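Local structure of putative secreted protein (Pseudomonas aeruginosa, 3NPD) at residues Leu9-Ser21 and Asp34-Asn46. The protein is of unknown function but is probably a secreted, quorum-sensing-regulated virulence factor of a family confined to Pseudomonas. Numbering follows the deposited sequence. Where two conformers were deposited one is given.
Sequences LSKMLEKVAKESS and DQGYTVEGNQLIN
A17 sets its methyl against CB of Y37, CG2 of V39 and CD1 of L44, where helix 9-21 packs on one face of a beta hairpin. The hairpin's strands, 34-40 and 43-46, are joined by a type II' turn from E40 to Q43 and belong to a five-stranded mixed sheet; the helix runs nearly antiparallel to the first strand, at 166°. Alanine suits this place: a methyl is probably small enough to allow the 6.7 Å approach between the axes of helix 9-21 and strand 34-40.

Y37 can be followed outward from the strand. Its CB lies 3.7 Å from CB of A17 and also close to OG of S21. With CG beside the backbone N (chi1 -61°), the ring lies alongside S20, one face toward its CB: CD1 and CE1 meet that carbon, a CH-pi contact 3.8 Å from the ring centroid. ND2 of N46, which donates to OD1 of D34 and O of G36, sits near the rim of the opposite face, and OG of S21 lies at the ring's edge. At the tip, OH has a weak link, through a water, to OG of S20.

Farther back along the helix, V39 sets CG2 against the backbone between L13 and E14, 3.7 Å from CB of L13, and CG1 toward O of S10; CG of E14 crosses its CB. Leucine fills the buried site beside it: CD1 of L13 reaches the turn, 3.4 Å from O of N42, while L82 of helix 77-83 packs against L13, V16 and L44.

Serines tie both ends of the helix segment to the hairpin, since a hydroxyl one bond beyond CB can reach its backbone while the helix stays close. OG of S10 donates a hydrogen bond to O of G41, 2.6 Å away and above the carbonyl plane, and is also hydrogen-bonded to O of D6. At the other end, OG of S21 donates to O of A17 and accepts the backbone N-H of Y37, 2.9 Å from N to OG, with an N-H...O angle of 149°.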
loop_
_atom_site.group_PDB
_atom_site.type_symbol
_atom_site.label_atom_id
_atom_site.label_comp_id
_atom_site.label_asym_id
_atom_site.label_seq_id
_atom_site.Cartn_x
_atom_site.Cartn_y
_atom_site.Cartn_z
ATOM N N LEU A 9 13.496 4.002 11.039
ATOM C CA LEU A 9 12.084 4.037 10.623
ATOM C C LEU A 9 11.786 2.856 9.677
ATOM O O LEU A 9 10.754 2.149 9.861
ATOM C CB LEU A 9 11.634 5.403 10.058
ATOM C CG LEU A 9 10.176 5.516 9.600
ATOM C CD1 LEU A 9 9.173 5.328 10.812
ATOM C CD2 LEU A 9 9.911 6.853 8.862
ATOM N N SER A 10 12.668 2.601 8.710
ATOM C CA SER A 10 12.489 1.481 7.778
ATOM C C SER A 10 12.392 0.143 8.520
ATOM O O SER A 10 11.502 -0.663 8.227
ATOM C CB SER A 10 13.612 1.401 6.762
ATOM O OG SER A 10 13.673 2.588 6.043
ATOM N N LYS A 11 13.248 -0.042 9.522
ATOM C CA LYS A 11 13.200 -1.243 10.388
ATOM C C LYS A 11 11.884 -1.392 11.160
ATOM O O LYS A 11 11.373 -2.495 11.281
ATOM C CB LYS A 11 14.396 -1.295 11.340
ATOM C CG LYS A 11 15.699 -1.522 10.591
ATOM C CD LYS A 11 15.858 -3.022 10.290
ATOM C CE LYS A 11 16.397 -3.285 8.936
ATOM N NZ LYS A 11 16.561 -4.769 8.809
HETATM N N MSE A 12 11.357 -0.293 11.663
HETATM C CA MSE A 12 10.037 -0.260 12.320
HETATM C C MSE A 12 8.938 -0.633 11.323
HETATM O O MSE A 12 8.038 -1.421 11.646
HETATM C CB MSE A 12 9.777 1.118 12.936
HETATM C CG MSE A 12 10.834 1.456 14.024
HETATM SE SE MSE A 12 10.882 3.292 14.502
HETATM C CE MSE A 12 8.995 3.610 14.880
ATOM N N LEU A 13 9.004 -0.064 10.116
ATOM C CA LEU A 13 8.069 -0.412 9.050
ATOM C C LEU A 13 8.172 -1.894 8.639
ATOM O O LEU A 13 7.164 -2.515 8.379
ATOM C CB LEU A 13 8.253 0.497 7.839
ATOM C CG LEU A 13 7.932 1.989 8.073
ATOM C CD1 LEU A 13 8.230 2.773 6.767
ATOM C CD2 LEU A 13 6.497 2.184 8.562
ATOM N N GLU A 14 9.382 -2.447 8.609
ATOM C CA GLU A 14 9.596 -3.878 8.317
ATOM C C GLU A 14 8.894 -4.776 9.343
ATOM O O GLU A 14 8.322 -5.803 8.972
ATOM C CB GLU A 14 11.103 -4.221 8.263
ATOM C CG GLU A 14 11.701 -3.858 6.925
ATOM C CD GLU A 14 13.189 -4.047 6.812
ATOM O OE1 GLU A 14 13.806 -4.658 7.716
ATOM O OE2 GLU A 14 13.732 -3.577 5.786
ATOM N N LYS A 15 8.884 -4.371 10.620
ATOM C CA LYS A 15 8.160 -5.143 11.638
ATOM C C LYS A 15 6.684 -5.167 11.278
ATOM O O LYS A 15 6.062 -6.219 11.340
ATOM C CB LYS A 15 8.280 -4.598 13.086
ATOM C CG LYS A 15 9.650 -4.624 13.697
ATOM C CD LYS A 15 9.535 -4.563 15.254
ATOM N N VAL A 16 6.116 -3.988 10.967
ATOM C CA VAL A 16 4.705 -3.909 10.522
ATOM C C VAL A 16 4.463 -4.740 9.250
ATOM O O VAL A 16 3.479 -5.445 9.149
ATOM C CB VAL A 16 4.229 -2.458 10.340
ATOM C CG1 VAL A 16 2.807 -2.388 9.794
ATOM C CG2 VAL A 16 4.299 -1.727 11.718
ATOM N N ALA A 17 5.342 -4.616 8.273
ATOM C CA ALA A 17 5.253 -5.419 7.046
ATOM C C ALA A 17 5.225 -6.940 7.282
ATOM O O ALA A 17 4.351 -7.617 6.758
ATOM C CB ALA A 17 6.344 -5.048 6.078
ATOM N N LYS A 18 6.087 -7.423 8.171
ATOM C CA LYS A 18 6.130 -8.840 8.515
ATOM C C LYS A 18 4.837 -9.315 9.173
ATOM O O LYS A 18 4.283 -10.333 8.748
ATOM C CB LYS A 18 7.347 -9.183 9.379
ATOM C CG LYS A 18 8.642 -9.319 8.614
ATOM C CD LYS A 18 9.809 -9.619 9.562
ATOM N N GLU A 19 4.344 -8.602 10.196
ATOM C CA GLU A 19 3.111 -9.025 10.878
ATOM C C GLU A 19 1.905 -8.952 9.923
ATOM O O GLU A 19 1.075 -9.860 9.911
ATOM C CB GLU A 19 2.856 -8.255 12.178
ATOM C CG GLU A 19 2.627 -6.790 12.026
ATOM C CD GLU A 19 2.466 -6.074 13.351
ATOM O OE1 GLU A 19 1.445 -6.297 14.040
ATOM O OE2 GLU A 19 3.356 -5.251 13.680
ATOM N N SER A 20 1.836 -7.885 9.116
ATOM C CA SER A 20 0.740 -7.675 8.203
ATOM C C SER A 20 0.734 -8.653 7.011
ATOM O O SER A 20 -0.329 -8.836 6.387
ATOM C CB SER A 20 0.754 -6.231 7.705
ATOM O OG SER A 20 0.610 -5.335 8.808
ATOM N N SER A 21 1.884 -9.250 6.697
ATOM C CA SER A 21 1.996 -10.233 5.599
ATOM C C SER A 21 1.583 -11.672 5.981
ATOM O O SER A 21 1.426 -12.526 5.103
ATOM C CB SER A 21 3.394 -10.193 5.006
ATOM O OG SER A 21 3.676 -8.890 4.478
ATOM N N ASP A 34 -4.537 -9.783 -1.972
ATOM C CA ASP A 34 -3.607 -9.093 -1.087
ATOM C C ASP A 34 -2.311 -9.946 -1.048
ATOM O O ASP A 34 -2.287 -11.057 -0.487
ATOM C CB ASP A 34 -4.236 -8.933 0.295
ATOM C CG ASP A 34 -3.355 -8.161 1.276
ATOM O OD1 ASP A 34 -2.167 -7.842 0.998
ATOM O OD2 ASP A 34 -3.880 -7.907 2.378
ATOM N N GLN A 35 -1.227 -9.410 -1.579
ATOM C CA GLN A 35 0.063 -10.133 -1.674
ATOM C C GLN A 35 1.023 -9.782 -0.561
ATOM O O GLN A 35 2.159 -10.237 -0.582
ATOM C CB GLN A 35 0.722 -9.898 -3.028
ATOM C CG GLN A 35 -0.173 -10.218 -4.189
ATOM C CD GLN A 35 0.459 -9.827 -5.491
ATOM O OE1 GLN A 35 0.895 -8.698 -5.654
ATOM N NE2 GLN A 35 0.474 -10.720 -6.420
ATOM N N GLY A 36 0.558 -9.005 0.423
ATOM C CA GLY A 36 1.369 -8.674 1.597
ATOM C C GLY A 36 2.135 -7.390 1.393
ATOM O O GLY A 36 1.784 -6.565 0.543
ATOM N N TYR A 37 3.170 -7.224 2.211
ATOM C CA TYR A 37 3.864 -5.964 2.372
ATOM C C TYR A 37 5.360 -6.071 2.304
ATOM O O TYR A 37 5.935 -7.087 2.709
ATOM C CB TYR A 37 3.531 -5.394 3.755
ATOM C CG TYR A 37 2.066 -5.135 3.941
ATOM C CD1 TYR A 37 1.193 -6.172 4.236
ATOM C CD2 TYR A 37 1.546 -3.815 3.899
ATOM C CE1 TYR A 37 -0.202 -5.931 4.388
ATOM C CE2 TYR A 37 0.187 -3.559 4.120
ATOM C CZ TYR A 37 -0.687 -4.611 4.346
ATOM O OH TYR A 37 -2.042 -4.382 4.557
ATOM N N THR A 38 5.981 -5.036 1.753
ATOM C CA THR A 38 7.432 -4.833 1.763
ATOM C C THR A 38 7.707 -3.380 2.163
ATOM O O THR A 38 6.773 -2.568 2.273
ATOM C CB THR A 38 8.123 -5.158 0.423
ATOM O OG1 THR A 38 7.707 -4.210 -0.569
ATOM C CG2 THR A 38 7.865 -6.610 -0.060
ATOM N N VAL A 39 8.973 -3.062 2.385
ATOM C CA VAL A 39 9.381 -1.723 2.764
ATOM C C VAL A 39 10.507 -1.269 1.827
ATOM O O VAL A 39 11.449 -2.043 1.513
ATOM C CB VAL A 39 9.859 -1.693 4.239
ATOM C CG1 VAL A 39 10.445 -0.309 4.580
ATOM C CG2 VAL A 39 8.691 -2.030 5.188
ATOM N N GLU A 40 10.364 -0.051 1.339
ATOM C CA GLU A 40 11.428 0.630 0.542
ATOM C C GLU A 40 11.578 1.997 1.159
ATOM O O GLU A 40 10.736 2.860 0.996
ATOM C CB GLU A 40 11.077 0.720 -0.929
ATOM C CG GLU A 40 10.969 -0.611 -1.622
ATOM C CD GLU A 40 12.277 -1.367 -1.803
ATOM O OE1 GLU A 40 13.393 -0.749 -1.808
ATOM O OE2 GLU A 40 12.175 -2.603 -1.966
ATOM N N GLY A 41 12.666 2.188 1.902
ATOM C CA GLY A 41 12.900 3.462 2.568
ATOM C C GLY A 41 11.831 3.753 3.614
ATOM O O GLY A 41 11.579 2.921 4.503
ATOM N N ASN A 42 11.150 4.887 3.434
ATOM C CA ASN A 42 10.068 5.306 4.322
ATOM C C ASN A 42 8.666 4.832 3.857
ATOM O O ASN A 42 7.678 5.227 4.456
ATOM C CB ASN A 42 10.072 6.829 4.573
ATOM C CG ASN A 42 9.771 7.635 3.326
ATOM O OD1 ASN A 42 9.785 7.102 2.208
ATOM N ND2 ASN A 42 9.526 8.911 3.499
ATOM N N GLN A 43 8.593 3.994 2.822
ATOM C CA GLN A 43 7.352 3.501 2.281
ATOM C C GLN A 43 7.067 2.088 2.755
ATOM O O GLN A 43 7.882 1.182 2.569
ATOM C CB GLN A 43 7.370 3.461 0.747
ATOM C CG GLN A 43 7.423 4.818 0.141
ATOM C CD GLN A 43 7.397 4.819 -1.365
ATOM O OE1 GLN A 43 6.598 4.139 -2.008
ATOM N NE2 GLN A 43 8.258 5.634 -1.934
ATOM N N LEU A 44 5.906 1.915 3.367
ATOM C CA LEU A 44 5.304 0.600 3.624
ATOM C C LEU A 44 4.398 0.316 2.426
ATOM O O LEU A 44 3.420 1.035 2.209
ATOM C CB LEU A 44 4.478 0.628 4.923
ATOM C CG LEU A 44 3.725 -0.654 5.284
ATOM C CD1 LEU A 44 4.709 -1.842 5.451
ATOM C CD2 LEU A 44 2.841 -0.454 6.549
ATOM N N ILE A 45 4.703 -0.719 1.686
ATOM C CA ILE A 45 4.056 -0.986 0.405
ATOM C C ILE A 45 3.207 -2.230 0.548
ATOM O O ILE A 45 3.734 -3.289 0.899
ATOM C CB ILE A 45 5.087 -1.224 -0.717
ATOM C CG1 ILE A 45 6.051 -0.075 -0.893
ATOM C CG2 ILE A 45 4.357 -1.567 -2.089
ATOM C CD1 ILE A 45 7.343 -0.422 -1.605
ATOM N N ASN A 46 1.913 -2.129 0.244
ATOM C CA ASN A 46 1.014 -3.253 0.179
ATOM C C ASN A 46 0.938 -3.553 -1.305
ATOM O O ASN A 46 0.543 -2.688 -2.120
ATOM C CB ASN A 46 -0.364 -2.843 0.763
ATOM C CG ASN A 46 -1.350 -3.989 0.964
ATOM O OD1 ASN A 46 -2.513 -3.720 1.275
ATOM N ND2 ASN A 46 -0.929 -5.245 0.760
HETATM O O HOH W 1 -1.612 -3.550 7.894
#